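Local coordinates for protein esterase D (Lactobacillus rhamnosus, PDB 3DKR) that probably hydrolyses carboxylic esters, using the serine-histidine-aspartate catalytic triad of an alpha/beta hydrolase, at residues Ala83-Met88 and Val95-Leu100; Phe106-Leu111 and Asn181-Pro186; His133-Phe138 and Gly164-Ile169. All blocks are in the same frame, centred on the assembly; numbering follows the deposited sequence.

Interaction 1 (Ala83-Met88 and Val95-Leu100); sequences AAVAHM and VFVFGL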
loop_
_atom_site.group_PDB
_atom_site.type_symbol
_atom_site.label_atom_id
_atom_site.label_comp_id
_atom_site.label_asym_id
_atom_site.label_seq_id
_atom_site.Cartn_x
_atom_site.Cartn_y
_atom_site.Cartn_z
ATOM N N ALA A 83 -11.514 -5.576 -6.210
ATOM C CA ALA A 83 -11.549 -6.029 -7.602
ATOM C C ALA A 83 -10.205 -6.609 -8.037
ATOM O O ALA A 83 -10.135 -7.596 -8.792
ATOM C CB ALA A 83 -11.951 -4.867 -8.535
ATOM N N ALA A 84 -9.127 -5.993 -7.570
ATOM C CA ALA A 84 -7.797 -6.442 -7.930
ATOM C C ALA A 84 -7.542 -7.825 -7.341
ATOM O O ALA A 84 -6.964 -8.688 -7.991
ATOM C CB ALA A 84 -6.748 -5.449 -7.437
ATOM N N VAL A 85 -7.937 -8.017 -6.090
ATOM C CA VAL A 85 -7.806 -9.341 -5.452
ATOM C C VAL A 85 -8.602 -10.397 -6.253
ATOM O O VAL A 85 -8.076 -11.458 -6.593
ATOM C CB VAL A 85 -8.260 -9.292 -3.988
ATOM C CG1 VAL A 85 -8.417 -10.713 -3.417
ATOM C CG2 VAL A 85 -7.279 -8.466 -3.152
ATOM N N ALA A 86 -9.861 -10.094 -6.586
ATOM C CA ALA A 86 -10.688 -11.061 -7.324
ATOM C C ALA A 86 -10.095 -11.427 -8.684
ATOM O O ALA A 86 -10.146 -12.583 -9.119
ATOM C CB ALA A 86 -12.095 -10.517 -7.500
ATOM N N HIS A 87 -9.520 -10.437 -9.356
ATOM C CA HIS A 87 -8.858 -10.631 -10.652
ATOM C C HIS A 87 -7.797 -11.728 -10.555
ATOM O O HIS A 87 -7.661 -12.571 -11.447
ATOM C CB HIS A 87 -8.214 -9.304 -11.078
ATOM C CG HIS A 87 -7.427 -9.380 -12.343
ATOM N ND1 HIS A 87 -8.025 -9.462 -13.586
ATOM C CD2 HIS A 87 -6.089 -9.360 -12.566
ATOM C CE1 HIS A 87 -7.085 -9.499 -14.517
ATOM N NE2 HIS A 87 -5.904 -9.437 -13.923
ATOM N N MET A 88 -7.068 -11.720 -9.441
ATOM C CA MET A 88 -5.925 -12.595 -9.248
ATOM C C MET A 88 -6.349 -13.940 -8.658
ATOM O O MET A 88 -5.821 -14.981 -9.074
ATOM C CB MET A 88 -4.863 -11.913 -8.386
ATOM C CG MET A 88 -4.226 -10.676 -9.058
ATOM S SD MET A 88 -3.347 -11.071 -10.588
ATOM C CE MET A 88 -1.709 -11.400 -9.953
ATOM N N VAL A 95 -2.723 -16.547 -3.828
ATOM C CA VAL A 95 -2.627 -15.096 -4.004
ATOM C C VAL A 95 -2.226 -14.460 -2.678
ATOM O O VAL A 95 -2.763 -14.810 -1.628
ATOM C CB VAL A 95 -3.956 -14.522 -4.501
ATOM C CG1 VAL A 95 -3.974 -12.996 -4.379
ATOM C CG2 VAL A 95 -4.210 -14.953 -5.952
ATOM N N PHE A 96 -1.282 -13.525 -2.768
ATOM C CA PHE A 96 -0.831 -12.696 -1.659
ATOM C C PHE A 96 -1.183 -11.241 -1.985
ATOM O O PHE A 96 -1.207 -10.865 -3.145
ATOM C CB PHE A 96 0.673 -12.811 -1.494
ATOM C CG PHE A 96 1.146 -14.184 -1.091
ATOM C CD1 PHE A 96 1.519 -14.439 0.219
ATOM C CD2 PHE A 96 1.196 -15.221 -2.009
ATOM C CE1 PHE A 96 1.950 -15.714 0.598
ATOM C CE2 PHE A 96 1.624 -16.500 -1.623
ATOM C CZ PHE A 96 1.994 -16.728 -0.321
ATOM N N VAL A 97 -1.449 -10.444 -0.962
ATOM C CA VAL A 97 -1.794 -9.027 -1.148
ATOM C C VAL A 97 -1.008 -8.178 -0.169
ATOM O O VAL A 97 -1.070 -8.417 1.040
ATOM C CB VAL A 97 -3.287 -8.813 -0.913
ATOM C CG1 VAL A 97 -3.677 -7.362 -1.216
ATOM C CG2 VAL A 97 -4.090 -9.843 -1.745
ATOM N N PHE A 98 -0.294 -7.178 -0.698
ATOM C CA PHE A 98 0.524 -6.269 0.117
ATOM C C PHE A 98 0.286 -4.837 -0.322
ATOM O O PHE A 98 -0.084 -4.595 -1.460
ATOM C CB PHE A 98 2.025 -6.539 -0.062
ATOM C CG PHE A 98 2.436 -7.965 0.180
ATOM C CD1 PHE A 98 2.696 -8.418 1.471
ATOM C CD2 PHE A 98 2.648 -8.827 -0.886
ATOM C CE1 PHE A 98 3.102 -9.720 1.695
ATOM C CE2 PHE A 98 3.027 -10.138 -0.665
ATOM C CZ PHE A 98 3.277 -10.569 0.623
ATOM N N GLY A 99 0.575 -3.898 0.568
ATOM C CA GLY A 99 0.505 -2.486 0.211
ATOM C C GLY A 99 1.377 -1.603 1.061
ATOM O O GLY A 99 1.928 -2.045 2.072
ATOM N N LEU A 100 1.521 -0.349 0.620
ATOM C CA LEU A 100 2.213 0.692 1.397
ATOM C C LEU A 100 1.251 1.228 2.472
ATOM O O LEU A 100 0.406 0.459 2.941
ATOM C CB LEU A 100 2.793 1.775 0.474
ATOM C CG LEU A 100 4.123 1.311 -0.138
ATOM C CD1 LEU A 100 4.423 2.021 -1.470
ATOM C CD2 LEU A 100 5.265 1.510 0.855
#

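Interaction 2 (Phe106-Leu111 and Asn181-Pro186); sequences FAMKAL and NLVKQP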
loop_
_atom_site.group_PDB
_atom_site.type_symbol
_atom_site.label_atom_id
_atom_site.label_comp_id
_atom_site.label_asym_id
_atom_site.label_seq_id
_atom_site.Cartn_x
_atom_site.Cartn_y
_atom_site.Cartn_z
ATOM N N PHE A 106 -6.010 -1.392 2.858
ATOM C CA PHE A 106 -6.873 -2.251 2.056
ATOM C C PHE A 106 -6.372 -3.698 2.026
ATOM O O PHE A 106 -7.174 -4.622 2.009
ATOM C CB PHE A 106 -7.037 -1.680 0.650
ATOM C CG PHE A 106 -7.491 -0.241 0.658
ATOM C CD1 PHE A 106 -8.634 0.120 1.350
ATOM C CD2 PHE A 106 -6.758 0.750 0.017
ATOM C CE1 PHE A 106 -9.056 1.450 1.379
ATOM C CE2 PHE A 106 -7.179 2.065 0.037
ATOM C CZ PHE A 106 -8.313 2.418 0.728
ATOM N N ALA A 107 -5.050 -3.896 2.056
ATOM C CA ALA A 107 -4.500 -5.260 2.152
ATOM C C ALA A 107 -4.982 -5.948 3.410
ATOM O O ALA A 107 -5.384 -7.112 3.384
ATOM C CB ALA A 107 -2.975 -5.250 2.129
ATOM N N MET A 108 -4.967 -5.217 4.521
ATOM C CA MET A 108 -5.409 -5.791 5.788
ATOM C C MET A 108 -6.911 -6.033 5.756
ATOM O O MET A 108 -7.371 -7.071 6.243
ATOM C CB MET A 108 -4.986 -4.926 6.970
ATOM C CG MET A 108 -3.473 -4.849 7.177
ATOM S SD MET A 108 -2.594 -6.445 7.208
ATOM C CE MET A 108 -3.574 -7.349 8.418
ATOM N N LYS A 109 -7.691 -5.114 5.188
ATOM C CA LYS A 109 -9.137 -5.321 5.124
ATOM C C LYS A 109 -9.466 -6.520 4.222
ATOM O O LYS A 109 -10.419 -7.262 4.479
ATOM C CB LYS A 109 -9.882 -4.068 4.665
ATOM C CG LYS A 109 -11.368 -4.111 4.958
ATOM C CD LYS A 109 -12.065 -2.842 4.510
ATOM C CE LYS A 109 -13.550 -2.856 4.853
ATOM N NZ LYS A 109 -13.818 -2.587 6.299
ATOM N N ALA A 110 -8.653 -6.719 3.183
ATOM C CA ALA A 110 -8.763 -7.904 2.333
ATOM C C ALA A 110 -8.548 -9.190 3.130
ATOM O O ALA A 110 -9.357 -10.122 3.050
ATOM C CB ALA A 110 -7.769 -7.808 1.175
ATOM N N LEU A 111 -7.477 -9.240 3.920
ATOM C CA LEU A 111 -7.224 -10.425 4.756
ATOM C C LEU A 111 -8.401 -10.680 5.715
ATOM O O LEU A 111 -8.793 -11.835 5.954
ATOM C CB LEU A 111 -5.912 -10.300 5.530
ATOM C CG LEU A 111 -4.646 -10.269 4.672
ATOM C CD1 LEU A 111 -3.412 -10.069 5.537
ATOM C CD2 LEU A 111 -4.521 -11.528 3.834
ATOM N N ASN A 181 -8.683 -8.584 14.573
ATOM C CA ASN A 181 -8.944 -9.900 15.170
ATOM C C ASN A 181 -9.447 -10.918 14.161
ATOM O O ASN A 181 -9.348 -12.136 14.395
ATOM C CB ASN A 181 -9.941 -9.789 16.339
ATOM C CG ASN A 181 -11.319 -9.378 15.897
ATOM O OD1 ASN A 181 -12.180 -10.223 15.652
ATOM N ND2 ASN A 181 -11.551 -8.064 15.795
ATOM N N LEU A 182 -10.014 -10.444 13.055
ATOM C CA LEU A 182 -10.548 -11.343 12.032
ATOM C C LEU A 182 -9.461 -12.009 11.189
ATOM O O LEU A 182 -9.736 -13.008 10.498
ATOM C CB LEU A 182 -11.521 -10.608 11.119
ATOM C CG LEU A 182 -12.801 -10.067 11.751
ATOM C CD1 LEU A 182 -13.651 -9.395 10.693
ATOM C CD2 LEU A 182 -13.583 -11.202 12.455
ATOM N N VAL A 183 -8.237 -11.486 11.223
ATOM C CA VAL A 183 -7.189 -12.006 10.345
ATOM C C VAL A 183 -6.657 -13.344 10.849
ATOM O O VAL A 183 -6.117 -13.427 11.947
ATOM C CB VAL A 183 -5.998 -11.051 10.217
ATOM C CG1 VAL A 183 -4.930 -11.645 9.284
ATOM C CG2 VAL A 183 -6.465 -9.697 9.682
ATOM N N LYS A 184 -6.815 -14.384 10.034
ATOM C CA LYS A 184 -6.268 -15.701 10.354
ATOM C C LYS A 184 -4.986 -16.030 9.579
ATOM O O LYS A 184 -4.205 -16.905 9.984
ATOM C CB LYS A 184 -7.309 -16.778 10.060
ATOM C CG LYS A 184 -8.622 -16.662 10.826
ATOM C CD LYS A 184 -8.471 -16.421 12.314
ATOM C CE LYS A 184 -9.836 -16.196 12.985
ATOM N NZ LYS A 184 -9.868 -14.928 13.804
ATOM N N GLN A 185 -4.768 -15.339 8.459
ATOM C CA GLN A 185 -3.660 -15.642 7.571
ATOM C C GLN A 185 -2.330 -15.190 8.144
ATOM O O GLN A 185 -2.285 -14.225 8.927
ATOM C CB GLN A 185 -3.821 -14.931 6.221
ATOM C CG GLN A 185 -5.053 -15.310 5.425
ATOM C CD GLN A 185 -6.222 -14.379 5.646
ATOM O OE1 GLN A 185 -6.341 -13.756 6.701
ATOM N NE2 GLN A 185 -7.097 -14.280 4.642
ATOM N N PRO A 186 -1.237 -15.832 7.706
ATOM C CA PRO A 186 0.076 -15.264 7.930
ATOM C C PRO A 186 0.113 -13.806 7.447
ATOM O O PRO A 186 -0.402 -13.506 6.361
ATOM C CB PRO A 186 0.990 -16.143 7.065
ATOM C CG PRO A 186 0.260 -17.432 6.956
ATOM C CD PRO A 186 -1.171 -17.106 6.961
#

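Interaction 3 (His133-Phe138 and Gly164-Ile169); sequences HLVPGF and GQLAAI. With ACT (acetate ion), chain C.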
loop_
_atom_site.group_PDB
_atom_site.type_symbol
_atom_site.label_atom_id
_atom_site.label_comp_id
_atom_site.label_asym_id
_atom_site.label_seq_id
_atom_site.Cartn_x
_atom_site.Cartn_y
_atom_site.Cartn_z
ATOM N N HIS A 133 2.387 12.512 9.225
ATOM C CA HIS A 133 2.829 13.802 8.716
ATOM C C HIS A 133 2.681 13.776 7.191
ATOM O O HIS A 133 3.674 13.845 6.474
ATOM C CB HIS A 133 4.292 14.036 9.085
ATOM C CG HIS A 133 4.536 14.198 10.552
ATOM N ND1 HIS A 133 4.456 13.151 11.441
ATOM C CD2 HIS A 133 4.908 15.280 11.277
ATOM C CE1 HIS A 133 4.744 13.586 12.657
ATOM N NE2 HIS A 133 5.017 14.875 12.586
ATOM N N LEU A 134 1.442 13.661 6.710
ATOM C CA LEU A 134 1.158 13.559 5.273
ATOM C C LEU A 134 0.857 14.902 4.619
ATOM O O LEU A 134 0.884 15.010 3.387
ATOM C CB LEU A 134 -0.009 12.600 5.033
ATOM C CG LEU A 134 0.404 11.138 5.173
ATOM C CD1 LEU A 134 -0.844 10.286 5.331
ATOM C CD2 LEU A 134 1.224 10.653 3.964
ATOM N N VAL A 135 0.575 15.930 5.421
ATOM C CA VAL A 135 0.183 17.214 4.844
ATOM C C VAL A 135 1.367 17.915 4.179
ATOM O O VAL A 135 1.265 18.321 3.027
ATOM C CB VAL A 135 -0.510 18.141 5.857
ATOM C CG1 VAL A 135 -0.669 19.528 5.265
ATOM C CG2 VAL A 135 -1.879 17.569 6.237
ATOM N N PRO A 136 2.501 18.051 4.879
ATOM C CA PRO A 136 3.643 18.645 4.174
ATOM C C PRO A 136 4.070 17.825 2.954
ATOM O O PRO A 136 4.403 18.394 1.906
ATOM C CB PRO A 136 4.743 18.675 5.241
ATOM C CG PRO A 136 4.017 18.598 6.525
ATOM C CD PRO A 136 2.838 17.721 6.271
ATOM N N GLY A 137 4.022 16.503 3.088
ATOM C CA GLY A 137 4.311 15.623 1.961
ATOM C C GLY A 137 3.409 15.883 0.764
ATOM O O GLY A 137 3.880 15.961 -0.373
ATOM N N PHE A 138 2.107 16.018 1.011
ATOM C CA PHE A 138 1.145 16.242 -0.070
ATOM C C PHE A 138 1.419 17.593 -0.718
ATOM O O PHE A 138 1.480 17.696 -1.935
ATOM C CB PHE A 138 -0.304 16.186 0.435
ATOM C CG PHE A 138 -1.320 16.077 -0.668
ATOM C CD1 PHE A 138 -1.996 14.882 -0.898
ATOM C CD2 PHE A 138 -1.598 17.164 -1.504
ATOM C CE1 PHE A 138 -2.927 14.782 -1.916
ATOM C CE2 PHE A 138 -2.522 17.054 -2.529
ATOM C CZ PHE A 138 -3.189 15.865 -2.733
ATOM N N GLY A 164 -10.082 16.940 5.000
ATOM C CA GLY A 164 -11.283 16.127 4.928
ATOM C C GLY A 164 -10.992 14.737 4.378
ATOM O O GLY A 164 -11.554 13.751 4.860
ATOM N N GLN A 165 -10.113 14.654 3.379
ATOM C CA GLN A 165 -9.763 13.338 2.828
ATOM C C GLN A 165 -8.908 12.548 3.807
ATOM O O GLN A 165 -9.124 11.349 3.963
ATOM C CB GLN A 165 -9.087 13.411 1.466
ATOM C CG GLN A 165 -8.886 12.021 0.864
ATOM C CD GLN A 165 -8.510 12.090 -0.591
ATOM O OE1 GLN A 165 -7.380 12.403 -0.917
ATOM N NE2 GLN A 165 -9.478 11.839 -1.473
ATOM N N LEU A 166 -7.947 13.195 4.466
ATOM C CA LEU A 166 -7.177 12.500 5.503
ATOM C C LEU A 166 -8.109 11.989 6.595
ATOM O O LEU A 166 -7.933 10.873 7.091
ATOM C CB LEU A 166 -6.082 13.387 6.098
ATOM C CG LEU A 166 -4.894 13.607 5.164
ATOM C CD1 LEU A 166 -3.889 14.590 5.755
ATOM C CD2 LEU A 166 -4.191 12.284 4.803
ATOM N N ALA A 167 -9.106 12.792 6.967
ATOM C CA ALA A 167 -10.096 12.351 7.960
ATOM C C ALA A 167 -10.823 11.109 7.461
ATOM O O ALA A 167 -11.048 10.179 8.226
ATOM C CB ALA A 167 -11.108 13.470 8.245
ATOM N N ALA A 168 -11.181 11.085 6.179
ATOM C CA ALA A 168 -11.890 9.948 5.601
ATOM C C ALA A 168 -11.023 8.693 5.640
ATOM O O ALA A 168 -11.506 7.597 5.937
ATOM C CB ALA A 168 -12.288 10.250 4.169
ATOM N N ILE A 169 -9.754 8.859 5.297
ATOM C CA ILE A 169 -8.796 7.746 5.366
ATOM C C ILE A 169 -8.630 7.239 6.793
ATOM O O ILE A 169 -8.737 6.027 7.061
ATOM C CB ILE A 169 -7.427 8.141 4.785
ATOM C CG1 ILE A 169 -7.562 8.477 3.302
ATOM C CG2 ILE A 169 -6.434 6.994 4.962
ATOM C CD1 ILE A 169 -6.343 9.214 2.729
HETATM C C ACT C . -0.559 15.360 8.790
HETATM O O ACT C . 0.272 16.100 8.229
HETATM O OXT ACT C . -0.801 14.273 8.221
HETATM C CH3 ACT C . -1.251 15.763 10.061
#

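Interaction 1 (Ala83-Met88 and Val95-Leu100)
Val-85 and Val-97 share one torsional choice, CG1 anti to the backbone N (chi1 168° and -175°), which puts CG2 of each beside its own backbone N and brings the two CG2 methyls to 3.7 Å of each other. The side chains cross at about a right angle, and one methyl from each makes the touch. This is helix-on-sheet packing in an alpha/beta hydrolase: helix 74-89 belongs to the crossover from strand 51-54 to the parallel strand 94-99, passing over strand 23-28 that lies between them in the sheet. The strand is flanked by strands 23-28 and 119-122 and leads straight towards Ser-101, the predicted nucleophile. Val-95 and Val-97 point to the helix, while Phe-96 and Phe-98 pack against helix 234-246. All four touching residues are buried, and the side-chain contacts are apolar. Farther along, Met-88 turns its sulfur arm towards Val-26 and Tyr-53 with bends at chi2 and chi3, leaving the root of the side chain to meet the strand: its CB lies 3.9 Å from Val-95 CG2. That same Val-95 CG2 comes still nearer the helix backbone, 3.5 Å from Met-88 O.

Interaction 2 (Phe106-Leu111 and Asn181-Pro186)
The NE2 of Gln-185 serves two backbone carbonyls, those of Leu-111 and, more weakly, Ile-117. Its bond to Leu-111 O is 3.3 Å long and bent, with 144° at the hydrogen. The donor lies in the carbonyl plane on a lone pair, with a C=O...N angle of 117° at the oxygen, and the acceptor in turn lies close to the plane of the glutamine amide. The fit is not perfect: Gln-185 OE1 stands 3.2 Å from the same Leu-111 O, two acceptors side by side. A bend at chi2 (95°) swings the amide back beside Leu-111, and its rotation about the last bond lays one flat face on the leucine side chain. CD2 sits almost squarely over that face, 3.8 Å from Gln-185 CD, and CB covers the OE1 end of it at 3.7 Å. With an alanine in place of Gln-185, the carbonyl of Leu-111 would probably lose its side-chain donor and CD2 the flat surface it rests on.

In the alpha/beta hydrolase fold, helix 101-113 follows the nucleophile strand and starts at Ser-101; this contact grips its far end, and the side chains of Met-108 and Ser-101 are about 10 Å apart. The partner is the connection running from helix 155-178 into strand 187-192. The nearest pair of CA atoms is that of Val-183 and Leu-111, 5.8 Å apart, and the valine spreads its two methyls along the helix. CG1 packs 4.1 Å from Leu-111 CB, while CG2 takes Met-108 CE at 3.9 Å. Met-108 curls at chi2 and chi3 to bring that methyl round, crossing the valine at about a right angle, and also packs on Val-176 and Val-122. Lys-109 points away from the loop and makes a cation-pi contact with Trp-78.

Interaction 3 (His133-Phe138 and Gly164-Ile169)
Leu-134 and Val-135 give their consecutive backbone N-H groups to the two oxygens of one acetate ion, right beside the point where both side chains meet Leu-166. Leu-134 N donates to acetate OXT at 2.8 Å, a fairly straight bond (157°). Val-135 N donates to acetate O at the same 2.8 Å (159°), and His-132 ND1 supplies a further bond. The acetate probably came from the crystallisation liquor; the N-terminal end of helix 134-149 would be a natural seat for such an anion. Helices 134-149 and 155-178 are inserted between strands 119-122 and 187-192, the place where many alpha/beta hydrolases carry their cap. Here the two pack through few groups, over a partly buried patch. With CG anti to the carbonyl carbon (chi1 -73°), Leu-166 reaches across to helix 134-149, and its two methyls divide the work: CD2 meets Leu-134 CD1 at 3.9 Å and CD1 presses on Val-135 CG2 at 3.6 Å. The Leu-134 side chain lies about 6 Å from those of Ser-101 and His-226, predicted triad members, so the junction is close to the active site. Leu-166 also borders the ion, with CD1 4.0 Å from OXT.

How the interactions relate
Interactions 1 and 2 are both buried, the first wholly, the second with Gln-185 partly exposed, and they are joined directly: strand 94-99 runs into helix 101-113, and Ala-107 CB packs against the strand backbone, 3.9 Å from Val-97 O. Their centres are about 12 Å apart. Interaction 3 is only partly buried, among the inserted helices, and its centre is about 24 Å from theirs; along the chain it falls inside the loop that interaction 2 closes. The chemistry follows the place. Helix against sheet in interaction 1 is made by aliphatic side chains, the helix-to-loop joint of interaction 2 adds a side-chain amide, and interaction 3 combines a small apolar touch with an anion bound by two backbone N-H groups and a histidine.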